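Local atomic coordinates of NAD(+) phosphorylase MbcT (Mycobacterium tuberculosis, PDB entry 6FKG), a protein that degrades NAD(+) by phosphorolysis as the toxin of a type II toxin-antitoxin system and kills the cell unless its antitoxin MbcA neutralises it. Residues E69-A74 with T79-M84; L99-L104 with V151-T156. All blocks are in the same frame, centred on the assembly; numbering follows the deposited sequence.

Overall arrangement
Following the chain from its N terminus, strand 19-30 precedes both contacts in sequence. Contact 1 is local: helix 63-76 ends, the chain turns, and residues 79-84 fold back on the helix, closing a loop with only four residues between the segments. Strand 89-103 then leads into contact 2, where its C-terminal end meets strand 150-156 after 46 intervening residues, half of them helical, which include strand 142-147. The two loops neither nest nor cross but run in series; the centres of contact 1 and contact 2 are about 24 Å apart. Contact 1 joins the end of helix 63-76 to the short helix 81-84, beside the MbcA chain, whereas contact 2 joins two strands of the mixed sheet nearer the chain centre.

Contact 1 (E69-A74 with T79-M84); sequences EVERAA and TTAEKM
Val70 opens the contact with one branch, its side chain slanting across that of Met84. Its CG1, anti to the backbone N (chi1 174°), lies 3.6 Å from Met84 CE and 3.9 Å from Ala81 CB, so this one methyl touches both residues. Glu71 adds only its chain: CG passes 4.2 Å from Ala81 CB, while OE2 turns to Tyr180 and Arg184 of helix 177-185. Ala73 meets Met84 SD distantly, through its carbonyl carbon (Ala73 C to Met84 SD 4.4 Å), while its side chain rests on Tyr28 of strand 19-30. Ala74 takes the largest share of the burial. Its CB comes within 3.3 Å of Thr80 C, and Met84 SD lies 3.7 Å from Ala74 CA. Ala74 O accepts a nearly straight hydrogen bond from Thr79 N at 2.9 Å (N-H...O 164°), the donor tilted 35° from the carbonyl plane. Thr80 N-caps helix 81-84 through a weak bond from Lys83 N to its OG1. Leu69 of the MbcA chain packs on Met84, placing this two-helix corner of the RES domain at the antitoxin interface. One backbone bond, small methyls and a thioether let the backbones come close, Glu71 CA and Ala81 CA being 5.0 Å apart, in a corner held mainly by apolar contact.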
ATOM      1  N   GLU B  69     -32.764 -28.373  10.900  1.00 27.32           N
ATOM      2  CA  GLU B  69     -31.811 -27.261  10.834  1.00 28.19           C
ATOM      3  C   GLU B  69     -30.790 -27.350  11.980  1.00 31.30           C
ATOM      4  O   GLU B  69     -29.613 -27.016  11.798  1.00 29.10           O
ATOM      5  CB  GLU B  69     -32.537 -25.914  10.851  1.00 30.12           C
ATOM      6  CG  GLU B  69     -33.430 -25.669   9.611  1.00 30.12           C
ATOM      7  CD  GLU B  69     -32.674 -25.770   8.291  1.00 30.26           C
ATOM      8  OE1 GLU B  69     -31.478 -25.408   8.223  1.00 34.46           O
ATOM      9  OE2 GLU B  69     -33.279 -26.225   7.306  1.00 38.86           O
ATOM     10  N   VAL B  70     -31.215 -27.859  13.136  1.00 27.98           N
ATOM     11  CA  VAL B  70     -30.269 -28.082  14.225  1.00 30.72           C
ATOM     12  C   VAL B  70     -29.186 -29.076  13.774  1.00 29.86           C
ATOM     13  O   VAL B  70     -28.005 -28.884  14.037  1.00 30.60           O
ATOM     14  CB  VAL B  70     -30.958 -28.605  15.515  1.00 33.89           C
ATOM     15  CG1 VAL B  70     -29.911 -28.954  16.577  1.00 34.08           C
ATOM     16  CG2 VAL B  70     -31.935 -27.563  16.072  1.00 28.74           C
ATOM     17  N   GLU B  71     -29.597 -30.125  13.068  1.00 29.21           N
ATOM     18  CA  GLU B  71     -28.648 -31.103  12.534  1.00 30.92           C
ATOM     19  C   GLU B  71     -27.647 -30.486  11.558  1.00 37.90           C
ATOM     20  O   GLU B  71     -26.451 -30.786  11.597  1.00 33.11           O
ATOM     21  CB  GLU B  71     -29.386 -32.232  11.808  1.00 33.26           C
ATOM     22  CG  GLU B  71     -30.346 -32.997  12.647  1.00 40.54           C
ATOM     23  CD  GLU B  71     -31.027 -34.111  11.846  1.00 49.15           C
ATOM     24  OE1 GLU B  71     -30.757 -34.244  10.627  1.00 50.58           O
ATOM     25  OE2 GLU B  71     -31.832 -34.848  12.437  1.00 47.17           O
ATOM     26  N   ARG B  72     -28.158 -29.673  10.637  1.00 34.39           N
ATOM     27  CA  ARG B  72     -27.308 -29.029   9.640  1.00 38.50           C
ATOM     28  C   ARG B  72     -26.303 -28.084  10.286  1.00 32.02           C
ATOM     29  O   ARG B  72     -25.156 -28.013   9.855  1.00 30.05           O
ATOM     30  CB  ARG B  72     -28.150 -28.270   8.617  1.00 34.16           C
ATOM     31  CG  ARG B  72     -29.023 -29.191   7.749  1.00 34.08           C
ATOM     32  CD  ARG B  72     -29.844 -28.379   6.742  1.00 39.38           C
ATOM     33  NE  ARG B  72     -29.008 -27.815   5.687  1.00 45.12           N
ATOM     34  CZ  ARG B  72     -28.795 -26.519   5.507  1.00 47.90           C
ATOM     35  NH1 ARG B  72     -29.366 -25.633   6.317  1.00 46.16           N
ATOM     36  NH2 ARG B  72     -28.010 -26.116   4.507  1.00 42.89           N
ATOM     37  N   ALA B  73     -26.731 -27.346  11.305  1.00 31.03           N
ATOM     38  CA  ALA B  73     -25.791 -26.494  12.013  1.00 28.00           C
ATOM     39  C   ALA B  73     -24.748 -27.333  12.747  1.00 34.90           C
ATOM     40  O   ALA B  73     -23.553 -27.029  12.712  1.00 30.26           O
ATOM     41  CB  ALA B  73     -26.535 -25.569  12.986  1.00 31.57           C
ATOM     42  N   ALA B  74     -25.197 -28.391  13.414  1.00 31.83           N
ATOM     43  CA  ALA B  74     -24.273 -29.299  14.081  1.00 31.70           C
ATOM     44  C   ALA B  74     -23.229 -29.848  13.125  1.00 33.77           C
ATOM     45  O   ALA B  74     -22.047 -29.920  13.454  1.00 32.03           O
ATOM     46  CB  ALA B  74     -25.040 -30.450  14.734  1.00 33.27           C
ATOM     47  N   THR B  79     -19.980 -31.712  14.317  1.00 35.23           N
ATOM     48  CA  THR B  79     -20.487 -32.590  15.353  1.00 42.51           C
ATOM     49  C   THR B  79     -21.920 -33.024  15.014  1.00 40.45           C
ATOM     50  O   THR B  79     -22.308 -33.009  13.846  1.00 33.18           O
ATOM     51  CB  THR B  79     -20.402 -31.919  16.743  1.00 36.40           C
ATOM     52  OG1 THR B  79     -20.788 -32.861  17.751  1.00 36.59           O
ATOM     53  CG2 THR B  79     -21.267 -30.633  16.825  1.00 30.71           C
ATOM     54  N   THR B  80     -22.685 -33.448  16.018  1.00 35.73           N
ATOM     55  CA  THR B  80     -24.052 -33.919  15.797  1.00 36.66           C
ATOM     56  C   THR B  80     -25.010 -33.140  16.671  1.00 38.24           C
ATOM     57  O   THR B  80     -24.588 -32.540  17.663  1.00 32.86           O
ATOM     58  CB  THR B  80     -24.212 -35.399  16.120  1.00 39.37           C
ATOM     59  OG1 THR B  80     -23.947 -35.605  17.514  1.00 35.72           O
ATOM     60  CG2 THR B  80     -23.262 -36.252  15.282  1.00 43.43           C
ATOM     61  N   ALA B  81     -26.292 -33.147  16.312  1.00 34.23           N
ATOM     62  CA  ALA B  81     -27.306 -32.453  17.108  1.00 37.53           C
ATOM     63  C   ALA B  81     -27.263 -32.958  18.554  1.00 34.23           C
ATOM     64  O   ALA B  81     -27.307 -32.159  19.488  1.00 35.71           O
ATOM     65  CB  ALA B  81     -28.709 -32.648  16.511  1.00 35.22           C
ATOM     66  N   GLU B  82     -27.163 -34.278  18.720  1.00 33.06           N
ATOM     67  CA  GLU B  82     -27.119 -34.900  20.042  1.00 36.18           C
ATOM     68  C   GLU B  82     -26.020 -34.350  20.936  1.00 36.86           C
ATOM     69  O   GLU B  82     -26.234 -34.136  22.126  1.00 40.59           O
ATOM     70  CB  GLU B  82     -26.926 -36.413  19.920  1.00 47.20           C
ATOM     71  CG  GLU B  82     -28.161 -37.173  19.507  1.00 53.21           C
ATOM     72  CD  GLU B  82     -28.365 -37.205  18.005  1.00 53.08           C
ATOM     73  OE1 GLU B  82     -27.586 -36.561  17.258  1.00 38.23           O
ATOM     74  OE2 GLU B  82     -29.304 -37.910  17.574  1.00 58.78           O
ATOM     75  N   LYS B  83     -24.841 -34.135  20.369  1.00 31.70           N
ATOM     76  CA  LYS B  83     -23.711 -33.606  21.138  1.00 36.10           C
ATOM     77  C   LYS B  83     -23.784 -32.088  21.305  1.00 34.34           C
ATOM     78  O   LYS B  83     -23.472 -31.554  22.370  1.00 35.94           O
ATOM     79  CB  LYS B  83     -22.389 -33.980  20.470  1.00 39.62           C
ATOM     80  CG  LYS B  83     -22.023 -35.462  20.559  1.00 40.09           C
ATOM     81  CD  LYS B  83     -21.699 -35.872  21.993  1.00 42.53           C
ATOM     82  CE  LYS B  83     -21.218 -37.309  22.077  1.00 56.88           C
ATOM     83  NZ  LYS B  83     -21.099 -37.764  23.494  1.00 68.01           N
ATOM     84  N   MET B  84     -24.183 -31.389  20.248  1.00 35.87           N
ATOM     85  CA  MET B  84     -24.261 -29.923  20.289  1.00 31.97           C
ATOM     86  C   MET B  84     -25.232 -29.455  21.358  1.00 36.97           C
ATOM     87  O   MET B  84     -24.984 -28.455  22.062  1.00 34.68           O
ATOM     88  CB  MET B  84     -24.679 -29.366  18.923  1.00 29.52           C
ATOM     89  CG  MET B  84     -24.728 -27.841  18.843  1.00 31.29           C
ATOM     90  SD  MET B  84     -25.074 -27.302  17.150  1.00 36.00           S
ATOM     91  CE  MET B  84     -26.847 -27.196  17.188  1.00 39.95           C
TER

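Contact 2 (L99-L104 with V151-T156); sequences LAVLDL and VGLVVT
Leu99 and Leu153 lie at a slant to each other, their CD2 methyls 3.7 Å apart, and this pair is the centre of a wholly apolar contact. The same Leu99 CD2 also reaches Val155 CG2 at 3.8 Å, again with the side chains inclined, so one methyl bears on two residues of strand 150-156. Val101 meets Leu153 differently: the two side chains stand at about a right angle, and Val101 CG1 lies 3.8 Å from Leu153 CD1. Both methyls of Leu153 lie against Leu99 CD2, and CD1 also touches Val101. With CG anti to the backbone N (chi1 171°), the end of Leu153 swings nearer the other strand than its first bond would suggest. The axes of segments 99-103 and 151-156 pass 8.8 Å apart, their N-to-C directions at 120°, and no hydrogen bond crosses between them; the backbone partners of 99-103 include Trp21 and Leu144 on neighbouring strands. Trp21 also touches Val101 and Leu153, and Leu59 touches Leu153 and Val155. All four touching residues are buried in the core of the RES domain, of the ADP-ribosyl clan. Two strands of its mixed sheet that are not paired thus cohere through methyl packing alone, without directional bonds between them.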
ATOM      1  N   LEU B  99     -47.833 -12.224   7.831  1.00 43.20           N
ATOM      2  CA  LEU B  99     -46.538 -11.689   7.418  1.00 39.72           C
ATOM      3  C   LEU B  99     -46.492 -11.588   5.899  1.00 41.14           C
ATOM      4  O   LEU B  99     -46.778 -12.561   5.195  1.00 39.38           O
ATOM      5  CB  LEU B  99     -45.390 -12.568   7.932  1.00 35.36           C
ATOM      6  CG  LEU B  99     -44.021 -11.909   8.108  1.00 35.85           C
ATOM      7  CD1 LEU B  99     -44.071 -10.896   9.234  1.00 36.47           C
ATOM      8  CD2 LEU B  99     -42.920 -12.941   8.356  1.00 35.05           C
ATOM      9  N   ALA B 100     -46.158 -10.403   5.398  1.00 39.69           N
ATOM     10  CA  ALA B 100     -46.084 -10.161   3.958  1.00 46.04           C
ATOM     11  C   ALA B 100     -44.753 -10.661   3.438  1.00 42.09           C
ATOM     12  O   ALA B 100     -43.730  -9.999   3.596  1.00 40.71           O
ATOM     13  CB  ALA B 100     -46.266  -8.664   3.640  1.00 43.71           C
ATOM     14  N   VAL B 101     -44.760 -11.839   2.822  1.00 37.59           N
ATOM     15  CA  VAL B 101     -43.511 -12.498   2.483  1.00 36.88           C
ATOM     16  C   VAL B 101     -43.386 -12.804   0.997  1.00 39.02           C
ATOM     17  O   VAL B 101     -44.377 -13.075   0.316  1.00 40.05           O
ATOM     18  CB  VAL B 101     -43.351 -13.818   3.273  1.00 39.69           C
ATOM     19  CG1 VAL B 101     -43.350 -13.541   4.765  1.00 37.09           C
ATOM     20  CG2 VAL B 101     -44.475 -14.791   2.910  1.00 40.52           C
ATOM     21  N   LEU B 102     -42.157 -12.735   0.494  1.00 34.25           N
ATOM     22  CA  LEU B 102     -41.841 -13.259  -0.824  1.00 36.67           C
ATOM     23  C   LEU B 102     -41.939 -14.785  -0.788  1.00 39.87           C
ATOM     24  O   LEU B 102     -41.215 -15.434  -0.034  1.00 36.15           O
ATOM     25  CB  LEU B 102     -40.439 -12.824  -1.253  1.00 32.94           C
ATOM     26  CG  LEU B 102     -39.991 -13.303  -2.639  1.00 35.41           C
ATOM     27  CD1 LEU B 102     -40.827 -12.670  -3.750  1.00 33.59           C
ATOM     28  CD2 LEU B 102     -38.515 -12.972  -2.815  1.00 35.48           C
ATOM     29  N   ASP B 103     -42.836 -15.357  -1.587  1.00 37.07           N
ATOM     30  CA  ASP B 103     -43.061 -16.804  -1.542  1.00 36.66           C
ATOM     31  C   ASP B 103     -42.173 -17.545  -2.527  1.00 42.50           C
ATOM     32  O   ASP B 103     -42.457 -17.568  -3.716  1.00 41.26           O
ATOM     33  CB  ASP B 103     -44.528 -17.134  -1.836  1.00 35.85           C
ATOM     34  CG  ASP B 103     -44.835 -18.616  -1.701  1.00 45.37           C
ATOM     35  OD1 ASP B 103     -43.952 -19.399  -1.281  1.00 38.40           O
ATOM     36  OD2 ASP B 103     -45.975 -18.998  -2.007  1.00 48.90           O
ATOM     37  N   LEU B 104     -41.122 -18.182  -2.020  1.00 36.59           N
ATOM     38  CA  LEU B 104     -40.211 -18.939  -2.874  1.00 34.71           C
ATOM     39  C   LEU B 104     -40.359 -20.448  -2.653  1.00 43.11           C
ATOM     40  O   LEU B 104     -39.429 -21.210  -2.917  1.00 39.56           O
ATOM     41  CB  LEU B 104     -38.757 -18.515  -2.613  1.00 32.27           C
ATOM     42  CG  LEU B 104     -38.457 -17.034  -2.856  1.00 34.05           C
ATOM     43  CD1 LEU B 104     -36.969 -16.721  -2.617  1.00 34.18           C
ATOM     44  CD2 LEU B 104     -38.883 -16.615  -4.255  1.00 40.39           C
ATOM     45  N   VAL B 151     -40.515 -26.092   5.394  1.00 36.71           N
ATOM     46  CA  VAL B 151     -40.514 -24.696   4.930  1.00 33.55           C
ATOM     47  C   VAL B 151     -39.833 -23.780   5.940  1.00 33.92           C
ATOM     48  O   VAL B 151     -40.027 -23.921   7.146  1.00 34.04           O
ATOM     49  CB  VAL B 151     -41.949 -24.205   4.649  1.00 34.52           C
ATOM     50  CG1 VAL B 151     -41.952 -22.721   4.309  1.00 34.21           C
ATOM     51  CG2 VAL B 151     -42.551 -25.017   3.513  1.00 42.86           C
ATOM     52  N   GLY B 152     -39.001 -22.869   5.447  1.00 31.60           N
ATOM     53  CA  GLY B 152     -38.345 -21.885   6.292  1.00 31.12           C
ATOM     54  C   GLY B 152     -38.912 -20.496   6.100  1.00 34.27           C
ATOM     55  O   GLY B 152     -39.458 -20.164   5.042  1.00 33.24           O
ATOM     56  N   LEU B 153     -38.812 -19.690   7.149  1.00 33.80           N
ATOM     57  CA  LEU B 153     -39.210 -18.296   7.090  1.00 30.75           C
ATOM     58  C   LEU B 153     -38.051 -17.442   7.567  1.00 29.31           C
ATOM     59  O   LEU B 153     -37.516 -17.660   8.656  1.00 31.21           O
ATOM     60  CB  LEU B 153     -40.444 -18.040   7.955  1.00 34.10           C
ATOM     61  CG  LEU B 153     -40.815 -16.568   8.144  1.00 36.70           C
ATOM     62  CD1 LEU B 153     -41.122 -15.898   6.803  1.00 38.18           C
ATOM     63  CD2 LEU B 153     -41.983 -16.442   9.115  1.00 35.48           C
ATOM     64  N   VAL B 154     -37.662 -16.475   6.747  1.00 28.06           N
ATOM     65  CA  VAL B 154     -36.651 -15.507   7.139  1.00 28.47           C
ATOM     66  C   VAL B 154     -37.343 -14.180   7.366  1.00 30.61           C
ATOM     67  O   VAL B 154     -37.903 -13.629   6.428  1.00 30.70           O
ATOM     68  CB  VAL B 154     -35.569 -15.349   6.067  1.00 32.41           C
ATOM     69  CG1 VAL B 154     -34.402 -14.536   6.613  1.00 29.68           C
ATOM     70  CG2 VAL B 154     -35.098 -16.730   5.616  1.00 36.27           C
ATOM     71  N   VAL B 155     -37.330 -13.690   8.606  1.00 26.95           N
ATOM     72  CA  VAL B 155     -38.023 -12.449   8.938  1.00 25.76           C
ATOM     73  C   VAL B 155     -37.004 -11.316   9.037  1.00 28.43           C
ATOM     74  O   VAL B 155     -36.081 -11.377   9.834  1.00 30.42           O
ATOM     75  CB  VAL B 155     -38.806 -12.568  10.265  1.00 28.91           C
ATOM     76  CG1 VAL B 155     -39.580 -11.284  10.535  1.00 35.63           C
ATOM     77  CG2 VAL B 155     -39.753 -13.750  10.207  1.00 35.91           C
ATOM     78  N   THR B 156     -37.176 -10.281   8.226  1.00 29.62           N
ATOM     79  CA  THR B 156     -36.112  -9.294   8.055  1.00 35.71           C
ATOM     80  C   THR B 156     -36.502  -7.965   8.680  1.00 35.09           C
ATOM     81  O   THR B 156     -37.578  -7.435   8.395  1.00 38.21           O
ATOM     82  CB  THR B 156     -35.761  -9.099   6.555  1.00 39.01           C
ATOM     83  OG1 THR B 156     -36.950  -8.818   5.810  1.00 43.73           O
ATOM     84  CG2 THR B 156     -35.142 -10.370   5.973  1.00 37.92           C
TER